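Local coordinates for protein diaminobutyrate-pyruvate transaminase and L-2,4-diaminobutyrate decarboxylase (Vibrio parahaemolyticus, PDB 2QMA) that probably acts as a pyridoxal-phosphate-dependent carbon-carbon lyase through this C-terminal decarboxylase domain of a longer protein that also has an aminotransferase domain, at residues 127-132 / 371-376; 397-402 / 470-475. All coordinates share one frame; numbering follows the deposited sequence.

Interaction 1 (127-132 / 371-376); sequences QSMDSW and TTKRFD
Met129, a selenomethionine, overlaps the start of the Phe375 side chain. Its SE lies 3.8 Å from Phe375 CB. The same SE sits 4.7 Å from the centroid of the Phe375 ring, 45° off the ring normal, so this Met-aromatic contact is oblique. The chain of Met129 is bent at chi2 and again at chi3, and these bends fold the selenium back toward the phenyl group. Nearer the backbone, Met129 CB packs on Lys373 CG at 3.6 Å. The Met129 N-H gives the one direct hydrogen bond between the two segments, to Lys373 O at 2.8 Å. It is nearly straight, with an N-H...O angle of 167°. Ser128 CA adds a CA-H...O contact to the same oxygen. One water bridges Gln127 O, to which it donates, and Phe375 N, from which it accepts.

Neither segment is regular helix or strand here. Residues Ser128 to Ser131 form a type I beta turn in the loop between helices 113-125 and 136-152. Phe375 is the centre of an inverse gamma turn just before helix 377-386. The contact therefore joins two loops of the pyridoxal-dependent decarboxylase domain, away from the predicted cofactor lysine of its own chain. Thr372 packs on His324 of the second subunit.

At the turn, Asp130 CB and CG lie against the Thr371 carbonyl and Thr372 N, and Asp130 OD2 is 3.5 Å from Thr371 CG2. That OD2 also bonds Gln134. Lys373 NZ forms a salt bridge with Glu142. Within its own segment Arg374 NH2 forms a salt bridge with Asp376 OD1, which lies in the guanidinium plane, and Arg374 also pairs with Glu119 of its own chain and Glu119 of the second subunit.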
loop_
_atom_site.group_PDB
_atom_site.type_symbol
_atom_site.label_atom_id
_atom_site.label_comp_id
_atom_site.label_asym_id
_atom_site.label_seq_id
_atom_site.Cartn_x
_atom_site.Cartn_y
_atom_site.Cartn_z
ATOM N N GLN A 127 10.151 -8.697 -2.926
ATOM C CA GLN A 127 10.690 -7.713 -3.882
ATOM C C GLN A 127 10.151 -6.332 -3.556
ATOM O O GLN A 127 9.019 -6.193 -3.100
ATOM C CB GLN A 127 10.353 -8.082 -5.331
ATOM C CG GLN A 127 10.755 -9.539 -5.783
ATOM C CD GLN A 127 12.249 -9.750 -5.835
ATOM O OE1 GLN A 127 12.878 -9.562 -6.866
ATOM N NE2 GLN A 127 12.837 -10.152 -4.696
ATOM N N SER A 128 11.006 -5.337 -3.755
ATOM C CA SER A 128 10.650 -3.943 -3.648
ATOM C C SER A 128 10.645 -3.272 -5.025
ATOM O O SER A 128 11.683 -3.178 -5.686
ATOM C CB SER A 128 11.634 -3.263 -2.674
ATOM O OG SER A 128 11.183 -1.936 -2.422
HETATM N N MSE A 129 9.468 -2.781 -5.438
HETATM C CA MSE A 129 9.229 -2.352 -6.814
HETATM C C MSE A 129 9.904 -1.055 -7.201
HETATM O O MSE A 129 9.797 -0.652 -8.335
HETATM C CB MSE A 129 7.725 -2.209 -7.088
HETATM C CG MSE A 129 6.923 -3.517 -6.739
HETATM SE SE MSE A 129 7.623 -5.090 -7.730
HETATM C CE MSE A 129 7.350 -4.283 -9.408
ATOM N N ASP A 130 10.606 -0.410 -6.279
ATOM C CA ASP A 130 11.142 0.901 -6.622
ATOM C C ASP A 130 12.381 0.850 -7.517
ATOM O O ASP A 130 12.734 1.868 -8.155
ATOM C CB ASP A 130 11.368 1.792 -5.403
ATOM C CG ASP A 130 11.937 1.054 -4.222
ATOM O OD1 ASP A 130 11.471 -0.076 -3.921
ATOM O OD2 ASP A 130 12.804 1.640 -3.542
ATOM N N SER A 131 13.056 -0.303 -7.576
ATOM C CA SER A 131 14.159 -0.388 -8.504
ATOM C C SER A 131 14.341 -1.803 -9.015
ATOM O O SER A 131 13.986 -2.765 -8.337
ATOM C CB SER A 131 15.466 0.047 -7.839
ATOM O OG SER A 131 15.717 -0.763 -6.725
ATOM N N TRP A 132 14.963 -1.885 -10.195
ATOM C CA TRP A 132 15.212 -3.176 -10.835
ATOM C C TRP A 132 16.066 -4.062 -9.926
ATOM O O TRP A 132 15.743 -5.254 -9.760
ATOM C CB TRP A 132 15.878 -2.972 -12.178
ATOM C CG TRP A 132 15.941 -4.273 -13.004
ATOM C CD1 TRP A 132 15.066 -4.680 -13.967
ATOM C CD2 TRP A 132 16.947 -5.285 -12.922
ATOM N NE1 TRP A 132 15.461 -5.895 -14.502
ATOM C CE2 TRP A 132 16.615 -6.287 -13.878
ATOM C CE3 TRP A 132 18.099 -5.451 -12.129
ATOM C CZ2 TRP A 132 17.383 -7.433 -14.058
ATOM C CZ3 TRP A 132 18.869 -6.599 -12.317
ATOM C CH2 TRP A 132 18.493 -7.578 -13.278
ATOM N N THR A 371 7.602 4.636 -2.557
ATOM C CA THR A 371 8.956 4.162 -2.794
ATOM C C THR A 371 8.837 2.654 -2.640
ATOM O O THR A 371 8.195 1.999 -3.451
ATOM C CB THR A 371 9.950 4.813 -1.811
ATOM O OG1 THR A 371 9.703 6.226 -1.809
ATOM C CG2 THR A 371 11.433 4.553 -2.236
ATOM N N THR A 372 9.430 2.112 -1.591
ATOM C CA THR A 372 9.169 0.737 -1.194
ATOM C C THR A 372 7.732 0.341 -1.569
ATOM O O THR A 372 6.754 0.747 -0.928
ATOM C CB THR A 372 9.481 0.560 0.310
ATOM O OG1 THR A 372 8.921 1.650 1.060
ATOM C CG2 THR A 372 10.960 0.627 0.518
ATOM N N LYS A 373 7.573 -0.401 -2.657
ATOM C CA LYS A 373 6.230 -0.891 -2.959
ATOM C C LYS A 373 6.242 -2.385 -3.304
ATOM O O LYS A 373 7.266 -2.927 -3.758
ATOM C CB LYS A 373 5.353 0.038 -3.816
ATOM C CG LYS A 373 5.375 -0.074 -5.379
ATOM C CD LYS A 373 4.067 0.383 -5.964
ATOM C CE LYS A 373 3.681 -0.439 -7.251
ATOM N NZ LYS A 373 4.451 -0.086 -8.488
ATOM N N ARG A 374 5.132 -3.038 -2.978
ATOM C CA ARG A 374 5.078 -4.485 -3.048
ATOM C C ARG A 374 4.651 -4.971 -4.437
ATOM O O ARG A 374 4.088 -4.229 -5.257
ATOM C CB ARG A 374 4.293 -5.136 -1.878
ATOM C CG ARG A 374 2.859 -5.323 -2.071
ATOM C CD ARG A 374 2.050 -5.536 -0.793
ATOM N NE ARG A 374 2.354 -6.774 -0.059
ATOM C CZ ARG A 374 1.831 -7.979 -0.332
ATOM N NH1 ARG A 374 2.179 -9.041 0.415
ATOM N NH2 ARG A 374 0.960 -8.135 -1.321
ATOM N N PHE A 375 4.985 -6.233 -4.686
ATOM C CA PHE A 375 4.820 -6.867 -5.994
ATOM C C PHE A 375 3.354 -7.331 -6.195
ATOM O O PHE A 375 3.088 -8.499 -6.511
ATOM C CB PHE A 375 5.867 -8.024 -6.063
ATOM C CG PHE A 375 5.952 -8.748 -7.415
ATOM C CD1 PHE A 375 5.366 -8.233 -8.575
ATOM C CD2 PHE A 375 6.672 -9.941 -7.502
ATOM C CE1 PHE A 375 5.469 -8.913 -9.804
ATOM C CE2 PHE A 375 6.781 -10.630 -8.735
ATOM C CZ PHE A 375 6.176 -10.102 -9.878
ATOM N N ASP A 376 2.401 -6.422 -6.031
ATOM C CA ASP A 376 1.001 -6.788 -6.227
ATOM C C ASP A 376 0.619 -7.256 -7.676
ATOM O O ASP A 376 -0.376 -7.979 -7.890
ATOM C CB ASP A 376 0.080 -5.626 -5.799
ATOM C CG ASP A 376 0.119 -5.377 -4.307
ATOM O OD1 ASP A 376 0.083 -6.377 -3.577
ATOM O OD2 ASP A 376 0.211 -4.187 -3.875
HETATM O O HOH W 1 6.720 -7.435 -2.780
#

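Interaction 2 (397-402 / 470-475); sequences DHLLAQ and FTILNP
Leu399 packs its CD2 on Ile472 CG2, at 3.8 Å, in the tight part of this contact, while His398 meets Pro475 on a looser side that faces the second subunit. The two methyl groups of Leu399 reach into the bend of segment 470-475. CD1 comes to 3.5 Å from Leu473 O. CD2 also lies 3.7 Å from Asn474 O. With CG anti to the carbonyl carbon (chi1 -74°) and chi2 extended, the branch points from the helix into this backbone. Gln402, one helical turn further on, crosses Ile472 obliquely. Its OE1 is 3.8 Å from Ile472 CG2, so that methyl meets both helix residues. The amide end of Gln402 is fixed from outside the two segments, by a hydrogen bond from NE2 to Leu477 O.

The contact sets helix 389-411 against the end of strand 465-471, an inner strand of the four-stranded antiparallel sheet, and the loop that follows it. This smaller C-terminal sheet beside a seven-stranded mixed sheet is consistent with the fold type I (aspartate aminotransferase-like) pyridoxal-phosphate enzymes. The side chain of Leu473 points away from helix 389-411 and lies about 6 Å from that of Lys325, the predicted cofactor lysine, which carries no cofactor here.

No hydrogen bond joins the two segments anywhere. The looser side rests on one short polar approach over little area, at a partly exposed histidine. His398 CE1 comes to 3.2 Å from Pro475 O. His398 ND1 is 3.5 Å from Pro475 O, but the angle is too poor for a hydrogen bond. The Pro475 oxygen is instead bonded by Gln16 NE2 of the second subunit, and that Gln16 also packs on His398. Gln402 CB lies over one face of the imidazole, toward its rim.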
loop_
_atom_site.group_PDB
_atom_site.type_symbol
_atom_site.label_atom_id
_atom_site.label_comp_id
_atom_site.label_asym_id
_atom_site.label_seq_id
_atom_site.Cartn_x
_atom_site.Cartn_y
_atom_site.Cartn_z
ATOM N N ASP A 397 -21.031 -10.970 -16.429
ATOM C CA ASP A 397 -22.325 -11.166 -17.146
ATOM C C ASP A 397 -23.340 -11.809 -16.183
ATOM O O ASP A 397 -24.473 -11.358 -16.044
ATOM C CB ASP A 397 -22.134 -12.044 -18.386
ATOM C CG ASP A 397 -21.292 -11.355 -19.476
ATOM O OD1 ASP A 397 -21.028 -10.118 -19.356
ATOM O OD2 ASP A 397 -20.906 -12.028 -20.455
ATOM N N HIS A 398 -22.898 -12.868 -15.519
ATOM C CA HIS A 398 -23.693 -13.559 -14.488
ATOM C C HIS A 398 -24.185 -12.651 -13.351
ATOM O O HIS A 398 -25.372 -12.682 -12.952
ATOM C CB HIS A 398 -22.887 -14.707 -13.901
ATOM C CG HIS A 398 -23.534 -15.308 -12.700
ATOM N ND1 HIS A 398 -23.109 -15.048 -11.413
ATOM C CD2 HIS A 398 -24.644 -16.072 -12.590
ATOM C CE1 HIS A 398 -23.893 -15.685 -10.562
ATOM N NE2 HIS A 398 -24.834 -16.316 -11.252
ATOM N N LEU A 399 -23.256 -11.861 -12.817
ATOM C CA LEU A 399 -23.532 -11.024 -11.689
ATOM C C LEU A 399 -24.583 -10.006 -12.076
ATOM O O LEU A 399 -25.477 -9.761 -11.297
ATOM C CB LEU A 399 -22.260 -10.330 -11.198
ATOM C CG LEU A 399 -21.220 -11.151 -10.424
ATOM C CD1 LEU A 399 -19.993 -10.301 -10.090
ATOM C CD2 LEU A 399 -21.839 -11.734 -9.150
ATOM N N LEU A 400 -24.480 -9.425 -13.282
ATOM C CA LEU A 400 -25.446 -8.415 -13.719
ATOM C C LEU A 400 -26.815 -9.043 -13.900
ATOM O O LEU A 400 -27.850 -8.474 -13.480
ATOM C CB LEU A 400 -24.995 -7.735 -15.030
ATOM C CG LEU A 400 -24.126 -6.471 -14.786
ATOM C CD1 LEU A 400 -22.893 -6.783 -13.969
ATOM C CD2 LEU A 400 -23.727 -5.736 -16.110
ATOM N N ALA A 401 -26.841 -10.242 -14.468
ATOM C CA ALA A 401 -28.129 -10.929 -14.618
ATOM C C ALA A 401 -28.736 -11.276 -13.267
ATOM O O ALA A 401 -29.953 -11.143 -13.092
ATOM C CB ALA A 401 -28.001 -12.200 -15.473
ATOM N N GLN A 402 -27.914 -11.795 -12.351
ATOM C CA GLN A 402 -28.412 -12.243 -11.039
ATOM C C GLN A 402 -28.927 -11.082 -10.202
ATOM O O GLN A 402 -29.917 -11.204 -9.482
ATOM C CB GLN A 402 -27.312 -12.957 -10.268
ATOM C CG GLN A 402 -27.706 -13.392 -8.888
ATOM C CD GLN A 402 -26.725 -14.371 -8.361
ATOM O OE1 GLN A 402 -25.667 -13.979 -7.865
ATOM N NE2 GLN A 402 -27.056 -15.678 -8.459
ATOM N N PHE A 470 -27.181 -4.849 -0.724
ATOM C CA PHE A 470 -26.398 -5.992 -1.140
ATOM C C PHE A 470 -25.412 -5.436 -2.187
ATOM O O PHE A 470 -25.826 -4.777 -3.165
ATOM C CB PHE A 470 -27.243 -7.057 -1.885
ATOM C CG PHE A 470 -28.308 -7.779 -1.071
ATOM C CD1 PHE A 470 -28.299 -7.832 0.326
ATOM C CD2 PHE A 470 -29.294 -8.499 -1.754
ATOM C CE1 PHE A 470 -29.316 -8.581 1.032
ATOM C CE2 PHE A 470 -30.280 -9.242 -1.071
ATOM C CZ PHE A 470 -30.299 -9.262 0.319
ATOM N N THR A 471 -24.139 -5.756 -2.005
ATOM C CA THR A 471 -23.128 -5.662 -3.048
ATOM C C THR A 471 -22.757 -7.078 -3.468
ATOM O O THR A 471 -21.996 -7.791 -2.767
ATOM C CB THR A 471 -21.918 -4.857 -2.549
ATOM O OG1 THR A 471 -22.390 -3.564 -2.157
ATOM C CG2 THR A 471 -20.880 -4.668 -3.681
ATOM N N ILE A 472 -23.375 -7.534 -4.551
ATOM C CA ILE A 472 -23.167 -8.911 -5.000
ATOM C C ILE A 472 -21.837 -9.066 -5.749
ATOM O O ILE A 472 -21.629 -8.491 -6.835
ATOM C CB ILE A 472 -24.327 -9.434 -5.879
ATOM C CG1 ILE A 472 -25.686 -9.159 -5.209
ATOM C CG2 ILE A 472 -24.115 -10.954 -6.171
ATOM C CD1 ILE A 472 -26.906 -9.195 -6.191
ATOM N N LEU A 473 -20.923 -9.822 -5.166
ATOM C CA LEU A 473 -19.619 -10.001 -5.801
ATOM C C LEU A 473 -19.311 -11.440 -6.077
ATOM O O LEU A 473 -18.780 -11.771 -7.123
ATOM C CB LEU A 473 -18.475 -9.400 -4.984
ATOM C CG LEU A 473 -18.373 -7.877 -4.785
ATOM C CD1 LEU A 473 -17.109 -7.499 -3.983
ATOM C CD2 LEU A 473 -18.453 -7.098 -6.122
ATOM N N ASN A 474 -19.611 -12.298 -5.112
ATOM C CA ASN A 474 -19.319 -13.721 -5.249
ATOM C C ASN A 474 -20.126 -14.278 -6.446
ATOM O O ASN A 474 -21.358 -14.167 -6.460
ATOM C CB ASN A 474 -19.669 -14.431 -3.948
ATOM C CG ASN A 474 -19.263 -15.887 -3.934
ATOM O OD1 ASN A 474 -19.096 -16.526 -4.983
ATOM N ND2 ASN A 474 -19.111 -16.437 -2.731
ATOM N N PRO A 475 -19.427 -14.835 -7.467
ATOM C CA PRO A 475 -20.140 -15.310 -8.662
ATOM C C PRO A 475 -20.739 -16.708 -8.481
ATOM O O PRO A 475 -21.302 -17.280 -9.429
ATOM C CB PRO A 475 -19.052 -15.260 -9.750
ATOM C CG PRO A 475 -17.762 -15.594 -8.994
ATOM C CD PRO A 475 -17.973 -15.052 -7.575
#

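From the N terminus, the chain first passes segment 127-132. It then runs through all seven strands of the mixed sheet before segment 371-376, just after the unmodelled residues 350-369, closes interaction 1 with 238 residues between. The chain next enters helix 377-386 and then helix 389-411, where interaction 2 opens. That contact closes after 67 residues, at the end of strand 465-471. The two loops are in series and neither nest nor cross. Interaction 1 ties the loop between helices 113-125 and 136-152 to the one leading into helix 377-386; interaction 2 ties a long helix to the smaller antiparallel sheet. Their centres are 34 Å apart, and both touch the second subunit.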